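Local coordinates for protein sensory rhodopsin transducer (Thermotoga maritima, PDB 1NC7) that is of unknown function but binds magnesium and, as a tetrameric relative of the Anabaena sensory rhodopsin transducer, may have a role in signalling, at residues G42-H47 / S116-G121; L50-T55 / H76-S81; A60-T65 / A105-P110. All blocks are in the same frame, centred on the assembly; numbering follows the deposited sequence.

Contact 1: residues G42-H47 / S116-G121. With EDO (1,2-ethanediol), chain O.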
# COMPACT_ATOMS: atom_id res chain seq x y z
N GLY D 42 20.05 15.84 8.80
CA GLY D 42 21.14 15.94 7.86
C GLY D 42 20.72 16.59 6.56
O GLY D 42 20.19 17.71 6.55
N TYR D 43 20.95 15.90 5.45
CA TYR D 43 20.59 16.41 4.13
C TYR D 43 19.11 16.22 3.81
O TYR D 43 18.58 16.86 2.91
CB TYR D 43 21.42 15.70 3.05
CG TYR D 43 22.90 16.04 3.03
CD1 TYR D 43 23.76 15.36 2.17
CD2 TYR D 43 23.42 17.04 3.84
CE1 TYR D 43 25.12 15.68 2.12
CE2 TYR D 43 24.78 17.36 3.80
CZ TYR D 43 25.62 16.68 2.93
OH TYR D 43 26.95 17.00 2.87
N LEU D 44 18.46 15.33 4.55
CA LEU D 44 17.05 15.03 4.32
C LEU D 44 16.05 15.87 5.09
O LEU D 44 16.28 16.28 6.23
CB LEU D 44 16.78 13.56 4.63
CG LEU D 44 17.53 12.49 3.83
CD1 LEU D 44 17.13 11.11 4.35
CD2 LEU D 44 17.21 12.62 2.35
N VAL D 45 14.91 16.12 4.45
CA VAL D 45 13.82 16.86 5.06
C VAL D 45 12.59 15.99 4.83
O VAL D 45 12.53 15.25 3.84
CB VAL D 45 13.60 18.24 4.38
CG1 VAL D 45 14.82 19.12 4.57
CG2 VAL D 45 13.30 18.05 2.90
N SER D 46 11.64 16.03 5.75
CA SER D 46 10.42 15.25 5.60
C SER D 46 9.73 15.72 4.33
O SER D 46 9.75 16.90 3.99
CB SER D 46 9.50 15.46 6.80
OG SER D 46 10.08 14.94 7.98
N HIS D 47 9.10 14.79 3.61
CA HIS D 47 8.44 15.16 2.38
C HIS D 47 7.55 14.04 1.87
O HIS D 47 7.45 12.98 2.48
CB HIS D 47 9.47 15.47 1.29
CG HIS D 47 10.31 14.29 0.90
ND1 HIS D 47 11.45 13.93 1.58
CD2 HIS D 47 10.15 13.37 -0.08
CE1 HIS D 47 11.96 12.84 1.03
NE2 HIS D 47 11.19 12.48 0.02
N SER D 116 4.45 8.37 -1.78
CA SER D 116 5.24 7.92 -0.65
C SER D 116 5.58 9.08 0.26
O SER D 116 5.77 10.21 -0.20
CB SER D 116 6.53 7.27 -1.14
OG SER D 116 6.23 6.21 -2.03
N ARG D 117 5.65 8.81 1.55
CA ARG D 117 5.97 9.85 2.51
C ARG D 117 7.17 9.47 3.36
O ARG D 117 7.29 8.33 3.80
CB ARG D 117 4.78 10.12 3.44
CG ARG D 117 5.07 11.20 4.49
CD ARG D 117 3.94 11.28 5.50
NE ARG D 117 2.66 11.48 4.83
CZ ARG D 117 1.48 11.43 5.45
NH1 ARG D 117 1.42 11.18 6.75
NH2 ARG D 117 0.37 11.61 4.76
N LEU D 118 8.07 10.44 3.55
CA LEU D 118 9.23 10.26 4.41
C LEU D 118 9.00 11.21 5.57
O LEU D 118 8.90 12.43 5.38
CB LEU D 118 10.53 10.64 3.71
CG LEU D 118 11.73 10.68 4.67
CD1 LEU D 118 12.06 9.28 5.15
CD2 LEU D 118 12.93 11.30 3.97
N ASP D 119 8.88 10.66 6.77
CA ASP D 119 8.68 11.46 7.97
C ASP D 119 9.97 11.26 8.75
O ASP D 119 10.22 10.17 9.27
CB ASP D 119 7.49 10.92 8.77
CG ASP D 119 7.04 11.87 9.86
OD1 ASP D 119 7.85 12.72 10.29
OD2 ASP D 119 5.88 11.75 10.31
N VAL D 120 10.78 12.30 8.82
CA VAL D 120 12.06 12.20 9.51
C VAL D 120 12.29 13.33 10.50
O VAL D 120 11.71 14.41 10.37
CB VAL D 120 13.21 12.18 8.48
CG1 VAL D 120 13.25 13.50 7.72
CG2 VAL D 120 14.54 11.91 9.17
N GLY D 121 13.12 13.06 11.49
CA GLY D 121 13.44 14.06 12.50
C GLY D 121 14.72 13.62 13.18
O GLY D 121 15.32 12.62 12.79
C1 EDO O . -1.16 9.16 9.99
O1 EDO O . -1.39 10.40 10.68
C2 EDO O . -0.54 9.42 8.66
O2 EDO O . -1.25 10.37 7.80
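The imidazole ring of His47 carries Leu118 on one face: CB of Leu118 lies 4.1 Å from the ring centroid, 26° off the normal, in a CH-pi contact. CD2 of Leu118 reaches further along the same ring, 3.5 Å from CE1 of His47. At the ring edge ND1 gives its N-H to Val45 O, 2.8 Å away and almost exactly in the ring plane, so the bond pins the ring from within its own segment. It can do so because CG of His47 sits between the backbone N and the carbonyl carbon (chi1 64°), folding the ring back along the chain. The Arg117 guanidinium meets at its edge an ethanediol probably from the crystallisation liquor, NH1 lying 3.0 Å from O2; its firmer holds are salt bridges from NE to Glu48 and from NH2 to Asp33. The backbones of His47 and Leu118 form an antiparallel hydrogen-bonded pair, with Leu118 N to His47 O at 2.8 Å and His47 N to Leu118 O at 3.0 Å. One step along, a side chain takes over from the backbone: Ser46 OG accepts Val120 N at 2.9 Å in a nearly straight bond (168°), and OG is also bonded to Gly39 O. Val120 CG1 packs beside that hydroxyl. The contact thus joins the start of strand 47-54 to strand 110-121. On the far flank of strand 110-121 lies strand 124-135, whose Tyr125 and Leu127 touch Leu118, while Arg89 of strand 84-89 packs against His47.

Contact 2: residues L50-T55 / H76-S81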
# COMPACT_ATOMS: atom_id res chain seq x y z
N LEU D 50 5.28 12.31 -5.13
CA LEU D 50 4.22 11.80 -5.98
C LEU D 50 4.98 11.26 -7.17
O LEU D 50 5.51 12.02 -7.98
CB LEU D 50 3.27 12.91 -6.41
CG LEU D 50 2.15 12.47 -7.36
CD1 LEU D 50 1.28 11.41 -6.69
CD2 LEU D 50 1.31 13.68 -7.76
N CYS D 51 5.05 9.94 -7.27
CA CYS D 51 5.79 9.31 -8.35
C CYS D 51 4.88 8.94 -9.50
O CYS D 51 3.86 8.28 -9.31
CB CYS D 51 6.54 8.10 -7.81
SG CYS D 51 7.64 8.58 -6.46
N ILE D 52 5.26 9.39 -10.69
CA ILE D 52 4.48 9.17 -11.89
C ILE D 52 5.33 8.54 -12.98
O ILE D 52 6.50 8.90 -13.15
CB ILE D 52 3.95 10.52 -12.43
CG1 ILE D 52 3.30 11.32 -11.29
CG2 ILE D 52 2.95 10.28 -13.55
CD1 ILE D 52 2.91 12.73 -11.68
N MSE D 53 4.75 7.60 -13.71
CA MSE D 53 5.47 6.97 -14.81
C MSE D 53 4.62 7.02 -16.07
O MSE D 53 3.39 6.87 -16.02
CB MSE D 53 5.85 5.52 -14.46
CG MSE D 53 4.68 4.59 -14.21
SE MSE D 53 5.26 2.85 -13.55
CE MSE D 53 6.28 2.28 -15.08
N ASN D 54 5.28 7.25 -17.19
CA ASN D 54 4.63 7.33 -18.49
C ASN D 54 5.30 6.31 -19.41
O ASN D 54 6.45 6.49 -19.81
CB ASN D 54 4.80 8.74 -19.06
CG ASN D 54 4.17 8.90 -20.43
OD1 ASN D 54 3.47 8.01 -20.92
ND2 ASN D 54 4.40 10.05 -21.06
N THR D 55 4.59 5.23 -19.72
CA THR D 55 5.13 4.18 -20.58
C THR D 55 4.66 4.35 -22.02
O THR D 55 4.94 3.51 -22.87
CB THR D 55 4.71 2.78 -20.10
OG1 THR D 55 3.28 2.65 -20.21
CG2 THR D 55 5.12 2.57 -18.65
N HIS D 76 -1.64 22.49 -9.50
CA HIS D 76 -0.31 22.57 -10.09
C HIS D 76 -0.31 21.75 -11.38
O HIS D 76 -1.22 20.95 -11.62
CB HIS D 76 0.75 22.01 -9.14
CG HIS D 76 1.08 22.93 -8.01
ND1 HIS D 76 0.29 23.06 -6.89
CD2 HIS D 76 2.12 23.78 -7.83
CE1 HIS D 76 0.82 23.95 -6.08
NE2 HIS D 76 1.93 24.40 -6.63
N GLU D 77 0.71 21.96 -12.20
CA GLU D 77 0.84 21.25 -13.47
C GLU D 77 2.25 20.72 -13.66
O GLU D 77 3.23 21.36 -13.27
CB GLU D 77 0.50 22.19 -14.63
CG GLU D 77 -0.92 22.73 -14.64
CD GLU D 77 -1.93 21.74 -15.18
OE1 GLU D 77 -3.13 22.08 -15.25
OE2 GLU D 77 -1.53 20.61 -15.54
N VAL D 78 2.36 19.55 -14.27
CA VAL D 78 3.65 18.94 -14.56
C VAL D 78 3.53 18.18 -15.88
O VAL D 78 2.43 17.88 -16.34
CB VAL D 78 4.11 17.95 -13.46
CG1 VAL D 78 4.15 18.64 -12.11
CG2 VAL D 78 3.19 16.74 -13.42
N GLU D 79 4.67 17.88 -16.49
CA GLU D 79 4.68 17.13 -17.73
C GLU D 79 5.71 16.02 -17.62
O GLU D 79 6.74 16.17 -16.96
CB GLU D 79 5.04 18.04 -18.91
CG GLU D 79 4.08 19.20 -19.10
CD GLU D 79 4.34 19.96 -20.39
OE1 GLU D 79 5.51 20.28 -20.67
OE2 GLU D 79 3.36 20.24 -21.12
N ILE D 80 5.43 14.89 -18.26
CA ILE D 80 6.35 13.76 -18.24
C ILE D 80 6.48 13.18 -19.64
O ILE D 80 5.49 12.77 -20.24
CB ILE D 80 5.85 12.66 -17.28
CG1 ILE D 80 5.63 13.27 -15.89
CG2 ILE D 80 6.88 11.54 -17.21
CD1 ILE D 80 5.14 12.28 -14.88
N SER D 81 7.70 13.16 -20.14
CA SER D 81 8.00 12.66 -21.47
C SER D 81 7.78 11.15 -21.59
O SER D 81 7.69 10.44 -20.59
CB SER D 81 9.43 13.01 -21.85
OG SER D 81 9.65 14.41 -21.75
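Strands 50-54 and 76-80 meet through Ile52, Asn54 and Ile80, their axes 8.4 Å apart at closest approach and turned 42° from parallel, a spacing at which side chains rather than backbone bonds fill the interface. Ile80 crosses Ile52 at a slant: its CD1 methyl presses against the branch point of Ile52, 3.2 Å from CB and 3.3 Å from CG2. Both spacings are tighter than usual van der Waals contact, so the exact placing of this methyl is somewhat doubtful, although the close fit is plain. The extended arm of Ile52 runs on past it until CD1 lies 4.4 Å from Val78 CG2. At the other end of the interface, CG2 of Ile80 rests against Asn54 CB at 3.9 Å. Asn54 points its amide across the gap, CG being turned opposite to the main-chain N (chi1 179°), and ND2 donates to Ile80 O at 3.0 Å. That oxygen lies near the amide plane, but the donor stands 41° above the carbonyl plane. The amide is held at both ends: OD1 accepts Gly56 N, closing an Asx turn just after the strand, and ND2 is also bonded to Glu58 O. Ile62, Val111 and Met113 close round Ile52, and Leu86 touches Ile80. Two layers of strands facing each other across an aliphatic core, with their directions rotated, are characteristic of a beta sandwich, here built by the curling of one antiparallel sheet.

Contact 3: residues A60-T65 / A105-P110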
# COMPACT_ATOMS: atom_id res chain seq x y z
N ALA D 60 2.88 13.31 -21.30
CA ALA D 60 1.72 13.42 -20.45
C ALA D 60 1.67 14.79 -19.79
O ALA D 60 2.66 15.24 -19.21
CB ALA D 60 1.74 12.33 -19.38
N LYS D 61 0.53 15.45 -19.91
CA LYS D 61 0.31 16.75 -19.29
C LYS D 61 -0.62 16.43 -18.13
O LYS D 61 -1.75 15.99 -18.32
CB LYS D 61 -0.36 17.70 -20.28
CG LYS D 61 0.49 17.99 -21.51
CD LYS D 61 -0.23 18.92 -22.47
CE LYS D 61 0.62 19.19 -23.71
NZ LYS D 61 -0.09 20.08 -24.68
N ILE D 62 -0.13 16.66 -16.92
CA ILE D 62 -0.89 16.33 -15.73
C ILE D 62 -1.25 17.53 -14.86
O ILE D 62 -0.40 18.35 -14.52
CB ILE D 62 -0.11 15.31 -14.89
CG1 ILE D 62 0.35 14.15 -15.79
CG2 ILE D 62 -0.98 14.76 -13.78
CD1 ILE D 62 1.22 13.14 -15.10
N ARG D 63 -2.53 17.60 -14.51
CA ARG D 63 -3.06 18.65 -13.65
C ARG D 63 -3.23 18.02 -12.27
O ARG D 63 -3.97 17.05 -12.12
CB ARG D 63 -4.41 19.14 -14.17
CG ARG D 63 -5.09 20.16 -13.28
CD ARG D 63 -6.37 20.69 -13.93
NE ARG D 63 -7.31 19.62 -14.24
CZ ARG D 63 -8.51 19.81 -14.78
NH1 ARG D 63 -8.91 21.04 -15.08
NH2 ARG D 63 -9.30 18.78 -15.03
N ILE D 64 -2.52 18.55 -11.28
CA ILE D 64 -2.56 18.01 -9.93
C ILE D 64 -3.34 18.93 -9.00
O ILE D 64 -2.92 20.06 -8.74
CB ILE D 64 -1.15 17.83 -9.35
CG1 ILE D 64 -0.27 17.06 -10.33
CG2 ILE D 64 -1.23 17.10 -8.01
CD1 ILE D 64 1.18 16.97 -9.92
N THR D 65 -4.47 18.44 -8.50
CA THR D 65 -5.31 19.23 -7.61
C THR D 65 -5.15 18.80 -6.15
O THR D 65 -5.26 17.61 -5.82
CB THR D 65 -6.79 19.10 -8.00
OG1 THR D 65 -6.97 19.54 -9.35
CG2 THR D 65 -7.67 19.94 -7.07
N ALA D 105 -5.17 13.69 -9.42
CA ALA D 105 -4.31 13.98 -10.56
C ALA D 105 -5.01 13.56 -11.84
O ALA D 105 -5.53 12.45 -11.93
CB ALA D 105 -2.99 13.24 -10.40
N GLU D 106 -5.02 14.45 -12.82
CA GLU D 106 -5.67 14.18 -14.10
C GLU D 106 -4.69 14.34 -15.25
O GLU D 106 -4.08 15.40 -15.41
CB GLU D 106 -6.85 15.13 -14.28
CG GLU D 106 -7.94 14.94 -13.24
CD GLU D 106 -8.98 16.04 -13.28
OE1 GLU D 106 -8.65 17.18 -12.88
OE2 GLU D 106 -10.12 15.77 -13.70
N SER D 107 -4.53 13.28 -16.03
CA SER D 107 -3.61 13.26 -17.16
C SER D 107 -4.34 13.15 -18.49
O SER D 107 -5.42 12.57 -18.56
CB SER D 107 -2.64 12.09 -17.01
OG SER D 107 -1.71 12.05 -18.07
N ASN D 108 -3.73 13.69 -19.55
CA ASN D 108 -4.33 13.62 -20.87
C ASN D 108 -4.11 12.24 -21.48
O ASN D 108 -4.83 11.83 -22.40
CB ASN D 108 -3.73 14.71 -21.77
CG ASN D 108 -2.25 14.51 -22.04
OD1 ASN D 108 -1.49 14.20 -21.14
ND2 ASN D 108 -1.85 14.70 -23.30
N VAL D 109 -3.11 11.52 -20.97
CA VAL D 109 -2.80 10.17 -21.43
C VAL D 109 -2.61 9.27 -20.21
O VAL D 109 -2.28 9.75 -19.13
CB VAL D 109 -1.52 10.13 -22.29
CG1 VAL D 109 -1.69 10.97 -23.54
CG2 VAL D 109 -0.32 10.60 -21.47
N PRO D 110 -2.81 7.96 -20.38
CA PRO D 110 -2.65 7.02 -19.27
C PRO D 110 -1.26 7.03 -18.64
O PRO D 110 -0.25 7.06 -19.33
CB PRO D 110 -2.96 5.67 -19.91
CG PRO D 110 -3.93 6.03 -21.01
CD PRO D 110 -3.29 7.26 -21.59
O HOH W 1 -6.55 17.54 -11.08
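An antiparallel ladder joins strands 60-65 and 105-107: Ile62 pairs with Ser107 and Ile64 with Ala105 at non-hydrogen-bonded positions, and Arg63 with Glu106 at the hydrogen-bonded one between them. The last pair is closed by Arg63 N to Glu106 O at 2.8 Å and Glu106 N to Arg63 O at 2.9 Å. Their side chains lie side by side and point the same way, guanidinium and carboxylate planes only 20° apart. Arg63 bends at chi3 to bring NH2 within 2.8 Å of Glu106 OE1; this is a salt bridge, but the hydrogen bond in it is weak, bent to 123° at the hydrogen. A water lies within bonding distance of Glu106 OE1, Arg63 O and Thr65 OG1, with more acceptors around it than its protons can serve at once, and can link the carboxylate to the neighbouring strand. The opposite face carries Ile62, Ile64 and Ala105 and is mainly apolar, with the Ser107 hydroxyl among them; CG2 of Ile62 reaches Ala105 CB at 4.2 Å. At Asn108 the chain turns a corner and the ladder gives way to a side chain: OD1 accepts Lys61 N at 2.7 Å, nearly straight (172°) though the donor stands well above the carbonyl plane. The return bond, Asn108 N to Lys61 O, is longer at 3.3 Å. Inside the corner Ser107 OG donates to Val109 O at 2.6 Å, along a lone pair of that oxygen, and Val109 CG2 fits tightly against Ala60 CB. Glu106 OE2 has a second cation in Lys28, so the carboxylate lies between two positive groups and is probably kept ionised. The chemistry divides by face, charge and water on the Arg63 and Glu106 side, mostly hydrocarbon on the other, while the asparagine amide replaces a main-chain carbonyl where regular pairing stops.

How the contacts relate
Contacts 2 and 3 are neighbours, their centres 7 Å apart on the same side of the chain's centre; they share an edge of the sheet, where probable backbone bonds join His76 O to Ile64 N at 2.8 Å and Ile80 O to Ala60 N at 2.9 Å. Contact 1 stands apart, about 22 Å from contact 2 and 26 Å from contact 3 between centres, but strand 47-54 runs on from it into contact 2. Contact 1 lies toward the metal: the side chain of Ser116 is about 8 Å from a magnesium ion and about 3 Å from that of Thr129, a magnesium ligand known for this protein though without an ion in this chain, whereas the Ile52 side chain of contact 2 lies about 12 Å from that of Thr129.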